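Local coordinates for protein beta-galactosidase (Bacillus circulans, PDB 4MAD) that probably hydrolyses terminal non-reducing beta-D-galactose residues from beta-D-galactosides, as a retaining glycosidase of family 35, at residues E476-R479 with F484-D487; S229-L234 with A241-M246; E46-R51 with I87-K92; Q135-K140 with Q179-Y184; H260-A265 with D314-L319. All coordinates share one frame; numbering follows the deposited sequence.

Contact 1 (E476-R479 with F484-D487); sequences EGVR and FLFD
Phe484 lays its ring along 476-479, reaching back past Arg479 as far as Gly477. Its CG stands beside the backbone N and anti to the carbonyl carbon (chi1 -76°), which brings CE1 to 4.0 Å from Gly477 CA, and with no side chain on the glycine the ring can come this near the main chain. The same CE1 lies 3.9 Å from Arg479 CD. Arg479 starts with CG between its backbone N and carbonyl carbon (chi1 59°) and then runs extended to NE, bringing its methylenes past the ring; the guanidinium plane stands almost perpendicular to the ring, with CE1 at its edge. The charged end finds its partners elsewhere, NE on Gln414 of the neighbouring strand and NH1 on Gly481 O. Arg479 and Phe484 form a non-hydrogen-bonded antiparallel pair, their side chains on one face of the small sheet in the first all-beta domain, where strand 473-480 doubles back into the short edge strand 483-484. Opposite Gln414, Glu476 and Gly477 form a classic beta bulge. Leu485 N gives a hydrogen bond to Val478 O (2.9 Å); Phe484 CA adds a CA-H...O contact to the same oxygen at 3.4 Å. Beyond this, water 1 bridges the diverging chains, accepting from Val478 N and donating to Leu485 O, each at 2.9 Å.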
# COMPACT_ATOMS: atom_id res chain seq x y z
N GLU A 476 0.92 -7.54 -23.80
CA GLU A 476 1.43 -8.09 -25.05
C GLU A 476 1.10 -7.33 -26.34
O GLU A 476 1.93 -7.15 -27.19
CB GLU A 476 0.90 -9.51 -25.19
CG GLU A 476 1.42 -10.47 -24.17
CD GLU A 476 0.72 -11.83 -24.18
OE1 GLU A 476 0.53 -12.42 -25.23
OE2 GLU A 476 0.35 -12.26 -23.11
N GLY A 477 -0.16 -7.02 -26.50
CA GLY A 477 -0.63 -6.45 -27.74
C GLY A 477 -2.06 -5.97 -27.72
O GLY A 477 -2.78 -6.23 -26.79
N VAL A 478 -2.43 -5.29 -28.79
CA VAL A 478 -3.81 -4.95 -29.08
C VAL A 478 -4.16 -5.43 -30.48
O VAL A 478 -3.42 -5.23 -31.36
CB VAL A 478 -4.03 -3.46 -29.00
CG1 VAL A 478 -5.43 -3.13 -29.23
CG2 VAL A 478 -3.55 -2.92 -27.70
N ARG A 479 -5.28 -6.08 -30.65
CA ARG A 479 -5.59 -6.61 -31.96
C ARG A 479 -7.03 -6.42 -32.38
O ARG A 479 -7.88 -6.34 -31.57
CB ARG A 479 -5.21 -8.07 -32.07
CG ARG A 479 -5.85 -8.96 -31.13
CD ARG A 479 -5.16 -10.32 -31.08
NE ARG A 479 -5.39 -11.08 -29.87
CZ ARG A 479 -6.42 -11.87 -29.64
NH1 ARG A 479 -7.38 -12.03 -30.52
NH2 ARG A 479 -6.51 -12.51 -28.52
N PHE A 484 -2.68 -7.88 -34.75
CA PHE A 484 -2.02 -6.98 -33.85
C PHE A 484 -1.77 -5.66 -34.54
O PHE A 484 -1.47 -5.63 -35.69
CB PHE A 484 -0.68 -7.55 -33.43
CG PHE A 484 -0.77 -8.66 -32.41
CD1 PHE A 484 -1.38 -8.45 -31.23
CD2 PHE A 484 -0.21 -9.88 -32.63
CE1 PHE A 484 -1.43 -9.41 -30.30
CE2 PHE A 484 -0.30 -10.84 -31.71
CZ PHE A 484 -0.91 -10.60 -30.53
N LEU A 485 -1.87 -4.60 -33.77
CA LEU A 485 -1.58 -3.27 -34.23
C LEU A 485 -0.18 -2.83 -33.82
O LEU A 485 0.20 -3.06 -32.75
CB LEU A 485 -2.63 -2.29 -33.70
CG LEU A 485 -4.09 -2.64 -34.00
CD1 LEU A 485 -5.03 -1.62 -33.43
CD2 LEU A 485 -4.35 -2.87 -35.44
N PHE A 486 0.54 -2.22 -34.74
CA PHE A 486 1.87 -1.78 -34.49
C PHE A 486 2.09 -0.25 -34.65
O PHE A 486 1.24 0.45 -35.07
CB PHE A 486 2.83 -2.65 -35.31
CG PHE A 486 2.79 -4.11 -34.93
CD1 PHE A 486 3.32 -4.54 -33.75
CD2 PHE A 486 2.18 -5.03 -35.73
CE1 PHE A 486 3.30 -5.84 -33.40
CE2 PHE A 486 2.17 -6.32 -35.42
CZ PHE A 486 2.66 -6.75 -34.23
N ASP A 487 3.24 0.24 -34.23
CA ASP A 487 3.56 1.64 -34.35
C ASP A 487 2.80 2.51 -33.36
O ASP A 487 1.86 3.14 -33.71
CB ASP A 487 3.38 2.16 -35.78
CG ASP A 487 4.06 3.48 -36.01
OD1 ASP A 487 4.57 4.04 -35.07
OD2 ASP A 487 4.11 3.93 -37.14
O HOH W 1 -0.23 -5.02 -30.66

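Contact 2 (S229-L234 with A241-M246); sequences SAFAQL and APLMCM
Helix 227-237 packs on strand 244-249 within a beta-alpha-beta unit of the (beta/alpha)8 barrel, and the meeting point is Phe231 with Leu243. Leu243 CB sits over the centre of the Phe231 ring, 3.9 Å from the centroid and 12° off the ring normal, a well-centred CH-pi contact. The CD1 branch of the leucine reaches back over the root of the ring, 3.8 Å from Phe231 CG, so that one face is spanned from its centre to the CB end. Phe231 has CG beside its backbone N and anti to the carbonyl carbon (chi1 -71°), which carries the ring out from the helix toward the strand. Its outer edge then meets the main chain: CE1 lies 4.0 Å from Met244 C, and Cys245 N is also near the ring plane. The other leucine branch turns to the next helical turn, where Leu243 CD2 touches Leu234 CD2 at 4.2 Å. No hydrogen bond crosses; the backbone is engaged within the sheet, Leu243 and Cys245 both bonding to Ser281 of the neighbouring strand. The next residue, Met244, points away from the helix and packs on Thr220. Cys245 is two residues before Glu247, the predicted nucleophile, and the whole is the helix-on-strand layer typical of a TIM barrel.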
# COMPACT_ATOMS: atom_id res chain seq x y z
N SER A 229 -4.65 -23.57 18.64
CA SER A 229 -4.31 -24.39 17.52
C SER A 229 -3.05 -23.91 16.81
O SER A 229 -2.21 -24.66 16.40
CB SER A 229 -5.48 -24.37 16.56
OG SER A 229 -5.05 -24.72 15.33
N ALA A 230 -2.97 -22.61 16.65
CA ALA A 230 -1.86 -22.02 15.95
C ALA A 230 -0.54 -22.23 16.66
O ALA A 230 0.44 -22.63 16.06
CB ALA A 230 -2.09 -20.58 15.73
N PHE A 231 -0.55 -21.98 17.95
CA PHE A 231 0.65 -22.24 18.75
C PHE A 231 1.03 -23.73 18.82
O PHE A 231 2.18 -24.08 18.85
CB PHE A 231 0.54 -21.61 20.11
CG PHE A 231 0.64 -20.12 20.11
CD1 PHE A 231 1.45 -19.43 19.23
CD2 PHE A 231 -0.05 -19.41 21.03
CE1 PHE A 231 1.55 -18.08 19.32
CE2 PHE A 231 0.05 -18.08 21.11
CZ PHE A 231 0.84 -17.40 20.25
N ALA A 232 0.03 -24.58 18.81
CA ALA A 232 0.27 -26.00 18.81
C ALA A 232 1.00 -26.44 17.56
O ALA A 232 1.90 -27.20 17.64
CB ALA A 232 -0.96 -26.73 18.96
N GLN A 233 0.58 -25.93 16.41
CA GLN A 233 1.25 -26.22 15.16
C GLN A 233 2.67 -25.75 15.18
O GLN A 233 3.52 -26.46 14.82
CB GLN A 233 0.55 -25.56 14.00
CG GLN A 233 -0.32 -26.45 13.31
CD GLN A 233 0.41 -27.56 12.60
OE1 GLN A 233 1.57 -27.79 12.79
NE2 GLN A 233 -0.25 -28.22 11.81
N LEU A 234 2.87 -24.54 15.67
CA LEU A 234 4.19 -23.99 15.80
C LEU A 234 5.05 -24.85 16.70
O LEU A 234 6.14 -25.16 16.35
CB LEU A 234 4.13 -22.58 16.37
CG LEU A 234 5.42 -21.89 16.77
CD1 LEU A 234 6.32 -21.86 15.63
CD2 LEU A 234 5.24 -20.56 17.31
N ALA A 241 10.85 -22.63 22.40
CA ALA A 241 11.00 -21.22 22.30
C ALA A 241 9.70 -20.48 22.59
O ALA A 241 8.67 -21.06 22.55
CB ALA A 241 11.52 -20.86 21.00
N PRO A 242 9.81 -19.21 22.93
CA PRO A 242 8.65 -18.44 23.36
C PRO A 242 7.68 -18.34 22.23
O PRO A 242 8.09 -18.40 21.12
CB PRO A 242 9.21 -17.07 23.65
CG PRO A 242 10.57 -17.11 23.38
CD PRO A 242 11.04 -18.46 23.19
N LEU A 243 6.41 -18.18 22.54
CA LEU A 243 5.38 -18.12 21.52
C LEU A 243 5.05 -16.69 21.14
O LEU A 243 4.72 -15.94 21.99
CB LEU A 243 4.13 -18.77 22.04
CG LEU A 243 4.19 -20.20 22.57
CD1 LEU A 243 2.87 -20.62 23.20
CD2 LEU A 243 4.56 -21.11 21.44
N MET A 244 5.13 -16.32 19.88
CA MET A 244 4.73 -14.99 19.46
C MET A 244 3.82 -14.97 18.22
O MET A 244 4.12 -15.57 17.26
CB MET A 244 5.91 -14.09 19.20
CG MET A 244 5.49 -12.69 18.98
SD MET A 244 6.84 -11.60 19.18
CE MET A 244 6.07 -10.07 19.12
N CYS A 245 2.75 -14.23 18.28
CA CYS A 245 1.93 -13.96 17.12
C CYS A 245 2.42 -12.68 16.50
O CYS A 245 2.18 -11.66 17.00
CB CYS A 245 0.49 -13.77 17.54
SG CYS A 245 -0.59 -13.36 16.19
N MET A 246 3.20 -12.77 15.46
CA MET A 246 3.76 -11.60 14.82
C MET A 246 2.80 -10.68 14.05
O MET A 246 3.08 -9.54 13.91
CB MET A 246 4.98 -11.99 14.03
CG MET A 246 5.69 -10.89 13.49
SD MET A 246 6.44 -9.72 14.60
CE MET A 246 7.18 -10.74 15.77

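Contact 3 (E46-R51 with I87-K92); sequences EYWEDR and IVRFIK
Trp48 lies against Phe90 where helix 48-58 meets helix 87-97, two of the helices surrounding the (beta/alpha)8 barrel. The tight part is aromatic. Phe90 CB stands over the six-membered ring of the indole, 3.8 Å from its centroid and 19° off the normal, while the phenyl ring turns its edge to the five-membered ring in an edge-to-face pair with centroids 5.1 Å apart and planes at 80°. Phe90 thus spans one indole face, CB over the six-membered ring and CD1 near the five-membered one, an arrangement set by Phe90 CG standing anti to the backbone N (chi1 170°). The approach reaches the helix backbone too: Trp48 CZ3 comes to 3.5 Å from Phe90 N. Indole NE1 donates to Tyr40 O outside the pair, which fixes the turn of the ring, and Met38 of strand 34-38 touches both aromatic side chains from the barrel. The solvent side is looser. Arg89 runs extended past the rim of the indole, its CB in the ring plane and its CD 3.8 Å from Trp48 CZ3, so that aliphatic methylenes line the aromatic edge while the charged end goes on toward Glu46. There the opposite charges stay apart, with Glu46 OE2 5.8 Å from Arg89 NH1, and Arg89 NH2 lies 4.4 Å from Glu46 N.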
# COMPACT_ATOMS: atom_id res chain seq x y z
N GLU A 46 3.99 14.58 10.26
CA GLU A 46 3.58 15.54 11.27
C GLU A 46 2.83 14.84 12.39
O GLU A 46 2.83 15.28 13.49
CB GLU A 46 2.72 16.60 10.63
CG GLU A 46 3.52 17.50 9.75
CD GLU A 46 3.71 17.00 8.34
OE1 GLU A 46 3.11 16.04 7.95
OE2 GLU A 46 4.44 17.67 7.63
N TYR A 47 2.18 13.73 12.02
CA TYR A 47 1.35 12.94 12.90
C TYR A 47 1.98 11.68 13.53
O TYR A 47 1.37 11.04 14.35
CB TYR A 47 0.02 12.61 12.22
CG TYR A 47 -0.95 13.75 11.99
CD1 TYR A 47 -0.95 14.86 12.79
CD2 TYR A 47 -1.90 13.67 11.02
CE1 TYR A 47 -1.83 15.86 12.60
CE2 TYR A 47 -2.80 14.66 10.83
CZ TYR A 47 -2.76 15.77 11.62
OH TYR A 47 -3.65 16.79 11.49
N TRP A 48 3.22 11.39 13.20
CA TRP A 48 3.81 10.18 13.71
C TRP A 48 3.84 10.19 15.25
O TRP A 48 3.52 9.23 15.88
CB TRP A 48 5.21 9.98 13.14
CG TRP A 48 5.30 9.58 11.74
CD1 TRP A 48 4.33 9.03 10.96
CD2 TRP A 48 6.45 9.67 10.90
NE1 TRP A 48 4.79 8.77 9.73
CE2 TRP A 48 6.10 9.15 9.65
CE3 TRP A 48 7.76 10.10 11.09
CZ2 TRP A 48 6.99 9.09 8.60
CZ3 TRP A 48 8.62 10.05 10.07
CH2 TRP A 48 8.25 9.55 8.83
N GLU A 49 4.20 11.30 15.84
CA GLU A 49 4.25 11.33 17.29
C GLU A 49 2.89 11.09 17.91
O GLU A 49 2.75 10.41 18.86
CB GLU A 49 4.83 12.63 17.79
CG GLU A 49 4.95 12.68 19.31
CD GLU A 49 5.95 13.68 19.82
OE1 GLU A 49 6.34 14.57 19.13
OE2 GLU A 49 6.32 13.59 20.95
N ASP A 50 1.88 11.66 17.31
CA ASP A 50 0.56 11.54 17.86
C ASP A 50 0.17 10.07 17.91
O ASP A 50 -0.29 9.60 18.90
CB ASP A 50 -0.45 12.26 16.99
CG ASP A 50 -1.88 12.10 17.48
OD1 ASP A 50 -2.22 12.72 18.46
OD2 ASP A 50 -2.64 11.32 16.91
N ARG A 51 0.35 9.37 16.80
CA ARG A 51 -0.05 7.99 16.77
C ARG A 51 0.75 7.13 17.71
O ARG A 51 0.23 6.31 18.36
CB ARG A 51 -0.04 7.44 15.37
CG ARG A 51 -0.56 8.39 14.34
CD ARG A 51 -2.07 8.48 14.29
NE ARG A 51 -2.56 9.06 13.06
CZ ARG A 51 -2.94 10.32 12.93
NH1 ARG A 51 -2.89 11.13 13.94
NH2 ARG A 51 -3.36 10.78 11.78
N ILE A 87 12.39 7.07 7.55
CA ILE A 87 12.27 6.02 8.52
C ILE A 87 13.12 6.29 9.73
O ILE A 87 12.72 6.02 10.83
CB ILE A 87 12.54 4.68 7.88
CG1 ILE A 87 12.15 3.56 8.80
CG2 ILE A 87 13.93 4.55 7.43
CD1 ILE A 87 12.41 2.27 8.22
N VAL A 88 14.24 6.94 9.54
CA VAL A 88 15.01 7.28 10.70
C VAL A 88 14.24 8.19 11.70
O VAL A 88 14.22 7.94 12.86
CB VAL A 88 16.33 7.86 10.28
CG1 VAL A 88 17.10 8.37 11.43
CG2 VAL A 88 17.13 6.82 9.58
N ARG A 89 13.57 9.20 11.21
CA ARG A 89 12.80 10.07 12.05
C ARG A 89 11.69 9.29 12.73
O ARG A 89 11.45 9.49 13.87
CB ARG A 89 12.22 11.17 11.20
CG ARG A 89 11.35 12.16 11.96
CD ARG A 89 10.66 13.14 11.05
NE ARG A 89 9.62 13.87 11.74
CZ ARG A 89 8.90 14.84 11.22
NH1 ARG A 89 9.08 15.20 9.97
NH2 ARG A 89 8.00 15.44 11.97
N PHE A 90 11.06 8.40 12.01
CA PHE A 90 9.95 7.68 12.58
C PHE A 90 10.43 6.86 13.75
O PHE A 90 9.88 6.91 14.80
CB PHE A 90 9.32 6.79 11.52
CG PHE A 90 8.31 5.82 12.08
CD1 PHE A 90 7.06 6.21 12.38
CD2 PHE A 90 8.62 4.51 12.26
CE1 PHE A 90 6.17 5.35 12.88
CE2 PHE A 90 7.71 3.66 12.77
CZ PHE A 90 6.52 4.07 13.06
N ILE A 91 11.51 6.12 13.52
CA ILE A 91 12.07 5.31 14.56
C ILE A 91 12.58 6.10 15.80
O ILE A 91 12.33 5.74 16.89
CB ILE A 91 13.15 4.39 14.01
CG1 ILE A 91 12.53 3.44 12.98
CG2 ILE A 91 13.84 3.66 15.14
CD1 ILE A 91 13.46 2.50 12.42
N LYS A 92 13.23 7.20 15.57
CA LYS A 92 13.61 8.10 16.65
C LYS A 92 12.40 8.60 17.40
O LYS A 92 12.46 8.81 18.55
CB LYS A 92 14.41 9.26 16.15
CG LYS A 92 15.80 8.90 15.86
CD LYS A 92 16.49 10.03 15.15
CE LYS A 92 17.93 9.84 15.17
NZ LYS A 92 18.57 11.06 14.75

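Contact 4 (Q135-K140 with Q179-Y184); sequences QPYLEK and QKYLQY
Tyr137 and Tyr181 supply the polar link between helices 135-152 and 179-192: Tyr137 OH donates a hydrogen bond to Tyr181 OH at 3.0 Å. Tyr181 OH is also hydrogen-bonded to Glu169 OE2, so Tyr181 OH links Tyr137 to the Glu169 carboxylate. Ring contact accompanies the bond. Tyr181 CE1 meets the edge of the Tyr137 ring, 3.7 Å from Tyr137 CE2, with the planes inclined at 59°, an oblique pair. Both tyrosines have CG anti to the backbone N (chi1 near 166° in both), sending their hydroxyl ends together across the gap. The apolar part belongs to Leu138, whose two methyls part between two aromatic rings. Leu138 CD2 comes to the edge of Tyr181, 4.1 Å from Tyr181 CD1, while Leu138 CD1 lies over a face of Tyr184, offset toward its rim, at 4.3 Å from the centroid in a CH-pi contact. Tyr184 OH goes on to Asp142, two residues past 135-140 on the same helix. The segment axes run nearly parallel, 17° apart, at 12.3 Å, a separation bridged by these long side chains. Such parallel neighbours are typical of the helical outer layer of a (beta/alpha)8 barrel.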
# COMPACT_ATOMS: atom_id res chain seq x y z
N GLN A 135 20.39 -14.67 -9.19
CA GLN A 135 21.46 -13.67 -9.11
C GLN A 135 21.03 -12.24 -9.40
O GLN A 135 21.39 -11.36 -8.70
CB GLN A 135 22.66 -14.05 -10.01
CG GLN A 135 23.89 -13.17 -9.85
CD GLN A 135 24.85 -13.33 -11.03
OE1 GLN A 135 24.66 -14.19 -11.85
NE2 GLN A 135 25.86 -12.49 -11.11
N PRO A 136 20.26 -12.01 -10.42
CA PRO A 136 19.86 -10.64 -10.68
C PRO A 136 19.01 -10.11 -9.52
O PRO A 136 19.17 -9.03 -9.10
CB PRO A 136 19.05 -10.75 -11.96
CG PRO A 136 19.47 -11.92 -12.54
CD PRO A 136 19.82 -12.87 -11.52
N TYR A 137 18.12 -10.93 -9.03
CA TYR A 137 17.29 -10.46 -7.94
C TYR A 137 18.15 -10.15 -6.70
O TYR A 137 18.09 -9.10 -6.16
CB TYR A 137 16.26 -11.51 -7.66
CG TYR A 137 15.50 -11.37 -6.39
CD1 TYR A 137 14.62 -10.37 -6.22
CD2 TYR A 137 15.68 -12.24 -5.37
CE1 TYR A 137 13.93 -10.23 -5.05
CE2 TYR A 137 14.99 -12.13 -4.22
CZ TYR A 137 14.10 -11.13 -4.06
OH TYR A 137 13.41 -10.99 -2.91
N LEU A 138 19.01 -11.04 -6.30
CA LEU A 138 19.83 -10.80 -5.10
C LEU A 138 20.76 -9.59 -5.20
O LEU A 138 21.03 -8.94 -4.24
CB LEU A 138 20.59 -12.06 -4.71
CG LEU A 138 19.70 -13.23 -4.34
CD1 LEU A 138 20.43 -14.50 -3.99
CD2 LEU A 138 18.87 -12.83 -3.21
N GLU A 139 21.24 -9.33 -6.40
CA GLU A 139 22.09 -8.20 -6.61
C GLU A 139 21.35 -6.91 -6.28
O GLU A 139 21.91 -6.04 -5.76
CB GLU A 139 22.53 -8.12 -8.06
CG GLU A 139 23.49 -9.20 -8.46
CD GLU A 139 24.15 -8.98 -9.82
OE1 GLU A 139 23.82 -8.00 -10.50
OE2 GLU A 139 25.00 -9.82 -10.20
N LYS A 140 20.11 -6.84 -6.68
CA LYS A 140 19.29 -5.68 -6.38
C LYS A 140 19.02 -5.54 -4.87
O LYS A 140 19.12 -4.51 -4.32
CB LYS A 140 17.97 -5.71 -7.17
CG LYS A 140 18.12 -5.81 -8.66
CD LYS A 140 19.12 -4.89 -9.23
CE LYS A 140 19.07 -4.91 -10.75
NZ LYS A 140 20.21 -4.31 -11.35
N GLN A 179 15.45 -22.54 0.34
CA GLN A 179 16.29 -22.45 1.51
C GLN A 179 17.59 -21.73 1.28
O GLN A 179 18.04 -21.00 2.10
CB GLN A 179 16.38 -23.79 2.26
CG GLN A 179 17.09 -23.76 3.59
CD GLN A 179 16.30 -23.20 4.75
OE1 GLN A 179 15.09 -23.11 4.72
NE2 GLN A 179 17.01 -22.85 5.78
N LYS A 180 18.16 -21.89 0.10
CA LYS A 180 19.35 -21.18 -0.20
C LYS A 180 19.08 -19.70 -0.17
O LYS A 180 19.88 -18.96 0.29
CB LYS A 180 19.89 -21.57 -1.57
CG LYS A 180 20.72 -22.79 -1.59
CD LYS A 180 21.52 -22.92 -2.88
CE LYS A 180 22.76 -22.05 -2.90
NZ LYS A 180 24.05 -22.73 -2.59
N TYR A 181 17.96 -19.29 -0.71
CA TYR A 181 17.58 -17.89 -0.67
C TYR A 181 17.40 -17.38 0.76
O TYR A 181 17.91 -16.37 1.11
CB TYR A 181 16.26 -17.71 -1.38
CG TYR A 181 15.53 -16.39 -1.18
CD1 TYR A 181 16.16 -15.20 -1.30
CD2 TYR A 181 14.21 -16.36 -0.91
CE1 TYR A 181 15.47 -14.03 -1.13
CE2 TYR A 181 13.54 -15.21 -0.72
CZ TYR A 181 14.16 -14.05 -0.84
OH TYR A 181 13.47 -12.93 -0.67
N LEU A 182 16.69 -18.13 1.58
CA LEU A 182 16.47 -17.71 2.95
C LEU A 182 17.78 -17.60 3.73
O LEU A 182 18.00 -16.69 4.45
CB LEU A 182 15.54 -18.66 3.65
CG LEU A 182 14.09 -18.68 3.20
CD1 LEU A 182 13.28 -19.74 3.91
CD2 LEU A 182 13.48 -17.36 3.37
N GLN A 183 18.65 -18.57 3.53
CA GLN A 183 19.94 -18.57 4.16
C GLN A 183 20.79 -17.42 3.72
O GLN A 183 21.45 -16.82 4.48
CB GLN A 183 20.64 -19.92 4.02
CG GLN A 183 19.93 -20.99 4.77
CD GLN A 183 20.64 -22.29 4.84
OE1 GLN A 183 21.79 -22.35 4.62
NE2 GLN A 183 19.93 -23.34 5.14
N TYR A 184 20.74 -17.11 2.45
CA TYR A 184 21.48 -16.00 1.98
C TYR A 184 20.96 -14.69 2.58
O TYR A 184 21.69 -13.82 2.95
CB TYR A 184 21.38 -15.94 0.49
CG TYR A 184 22.20 -14.85 -0.09
CD1 TYR A 184 23.50 -15.08 -0.44
CD2 TYR A 184 21.69 -13.60 -0.26
CE1 TYR A 184 24.26 -14.10 -0.95
CE2 TYR A 184 22.45 -12.61 -0.80
CZ TYR A 184 23.75 -12.86 -1.14
OH TYR A 184 24.55 -11.88 -1.66

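Contact 5 (H260-A265 with D314-L319); sequences HHTRSA and DYDGLL
One oxygen, Asp316 OD2, is bonded to the N of Arg263 and also lies close to the O of the same residue, and its side chain carries most of the join between two loops. From Arg263 N, Asp316 OD2 accepts a short, almost straight hydrogen bond, 2.7 Å long with 174° at the hydrogen. The donor arrives nearly in line with the C-O bond of the carboxylate. The same oxygen lies 3.0 Å from Arg263 O, an approach of two acceptors, whose cost is probably offset by the charge of Lys328, which forms a salt bridge to OD2. Asp316 CG is anti to the backbone N (chi1 -159°), carrying the carboxylate across to 260-265. Thr262 crosses it at about a right angle and meets the acid with carbon: Thr262 CB lies 3.4 Å from Asp316 OD2 and Thr262 CG2 4.0 Å from Asp316 OD1. Behind the carboxylate, Asp316 CB lies 4.0 Å from His261 O. The acid's own loop is held by an Asx turn, in which Asp314 OD2 uses its anti lone pair to accept from Asp316 N at 2.9 Å. Arg263 sends its extended side chain away from Asp316, NE bonding to Ser267 OG and NH1 to Gly224 O. Segment 260-265 follows barrel strand 244-249 and leads into helix 265-276, capped by Ser264, a loop at the C-terminal ends of the strands, where the active sites of (beta/alpha)8 barrels lie.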
# COMPACT_ATOMS: atom_id res chain seq x y z
N HIS A 260 -17.36 -3.26 3.96
CA HIS A 260 -16.27 -2.86 4.82
C HIS A 260 -16.11 -3.91 5.91
O HIS A 260 -17.06 -4.28 6.53
CB HIS A 260 -16.60 -1.51 5.40
CG HIS A 260 -15.64 -1.00 6.42
ND1 HIS A 260 -14.30 -0.90 6.20
CD2 HIS A 260 -15.85 -0.50 7.66
CE1 HIS A 260 -13.72 -0.39 7.26
NE2 HIS A 260 -14.63 -0.15 8.16
N HIS A 261 -14.89 -4.34 6.14
CA HIS A 261 -14.60 -5.32 7.15
C HIS A 261 -14.42 -4.67 8.48
O HIS A 261 -13.63 -3.79 8.63
CB HIS A 261 -13.33 -6.09 6.84
CG HIS A 261 -13.41 -6.92 5.61
ND1 HIS A 261 -13.11 -6.44 4.37
CD2 HIS A 261 -13.74 -8.22 5.42
CE1 HIS A 261 -13.26 -7.38 3.47
NE2 HIS A 261 -13.62 -8.48 4.09
N THR A 262 -15.16 -5.17 9.44
CA THR A 262 -14.94 -4.88 10.84
C THR A 262 -15.04 -6.11 11.75
O THR A 262 -15.63 -7.09 11.38
CB THR A 262 -15.87 -3.82 11.35
OG1 THR A 262 -17.20 -4.27 11.34
CG2 THR A 262 -15.77 -2.60 10.54
N ARG A 263 -14.41 -6.03 12.90
CA ARG A 263 -14.47 -7.09 13.88
C ARG A 263 -14.66 -6.46 15.26
O ARG A 263 -13.98 -5.54 15.56
CB ARG A 263 -13.18 -7.88 13.80
CG ARG A 263 -13.07 -9.01 14.76
CD ARG A 263 -11.86 -9.83 14.48
NE ARG A 263 -11.65 -10.93 15.40
CZ ARG A 263 -10.60 -11.72 15.37
NH1 ARG A 263 -9.68 -11.54 14.46
NH2 ARG A 263 -10.49 -12.71 16.22
N SER A 264 -15.57 -6.99 16.07
CA SER A 264 -15.92 -6.40 17.34
C SER A 264 -14.84 -6.48 18.39
O SER A 264 -14.06 -7.33 18.35
CB SER A 264 -17.13 -7.07 17.95
OG SER A 264 -16.85 -8.37 18.25
N ALA A 265 -14.89 -5.59 19.34
CA ALA A 265 -13.96 -5.59 20.44
C ALA A 265 -14.09 -6.91 21.20
O ALA A 265 -13.13 -7.52 21.52
CB ALA A 265 -14.27 -4.50 21.31
N ASP A 314 -7.69 1.88 7.17
CA ASP A 314 -8.17 2.06 8.51
C ASP A 314 -8.04 0.73 9.19
O ASP A 314 -7.54 0.69 10.21
CB ASP A 314 -9.64 2.47 8.45
CG ASP A 314 -10.33 2.58 9.82
OD1 ASP A 314 -10.58 3.69 10.23
OD2 ASP A 314 -10.68 1.56 10.38
N TYR A 315 -8.50 -0.34 8.58
CA TYR A 315 -8.25 -1.74 8.97
C TYR A 315 -9.10 -2.15 10.18
O TYR A 315 -8.88 -3.14 10.76
CB TYR A 315 -6.77 -1.95 9.32
CG TYR A 315 -6.25 -3.32 9.01
CD1 TYR A 315 -5.60 -3.58 7.85
CD2 TYR A 315 -6.42 -4.34 9.87
CE1 TYR A 315 -5.14 -4.82 7.56
CE2 TYR A 315 -5.97 -5.57 9.60
CZ TYR A 315 -5.33 -5.81 8.45
OH TYR A 315 -4.89 -7.05 8.22
N ASP A 316 -10.04 -1.31 10.56
CA ASP A 316 -10.71 -1.52 11.81
C ASP A 316 -9.65 -1.56 12.91
O ASP A 316 -9.72 -2.29 13.82
CB ASP A 316 -11.54 -2.77 11.85
CG ASP A 316 -12.60 -2.71 12.92
OD1 ASP A 316 -12.97 -1.64 13.29
OD2 ASP A 316 -13.05 -3.77 13.31
N GLY A 317 -8.65 -0.73 12.75
CA GLY A 317 -7.53 -0.68 13.65
C GLY A 317 -7.91 -0.09 15.00
O GLY A 317 -8.97 0.39 15.17
N LEU A 318 -6.98 -0.18 15.94
CA LEU A 318 -7.15 0.36 17.26
C LEU A 318 -7.31 1.87 17.20
O LEU A 318 -8.04 2.40 17.95
CB LEU A 318 -6.02 -0.04 18.17
CG LEU A 318 -5.83 -1.52 18.36
CD1 LEU A 318 -4.69 -1.81 19.24
CD2 LEU A 318 -7.03 -2.22 18.77
N LEU A 319 -6.59 2.50 16.28
CA LEU A 319 -6.82 3.89 15.88
C LEU A 319 -7.48 3.91 14.53
O LEU A 319 -7.23 3.07 13.76
CB LEU A 319 -5.53 4.66 15.75
CG LEU A 319 -4.62 4.59 16.94
CD1 LEU A 319 -3.51 5.52 16.76
CD2 LEU A 319 -5.34 4.86 18.16

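In the fold
Contacts 2, 3, 4 and 5 all belong to the (beta/alpha)8 barrel, whereas contact 1 stands apart in the first all-beta domain, about 36 Å or more between centres from each of them. Contacts 1, 2 and 4 are buried, contact 3 partly so, and contact 5 lies at the surface. Chemistry follows place: helix on strand in contact 2 is wholly apolar, helix on helix is aromatic in contact 3 and mixes hydroxyls with methyls in contact 4, and loop on loop in contact 5 relies on a carboxylate. Backbone pairing across the segments appears in contact 1 alone. Contacts 3 and 5 touch directly, Arg51 CD lying 4.1 Å from Leu319 CD1.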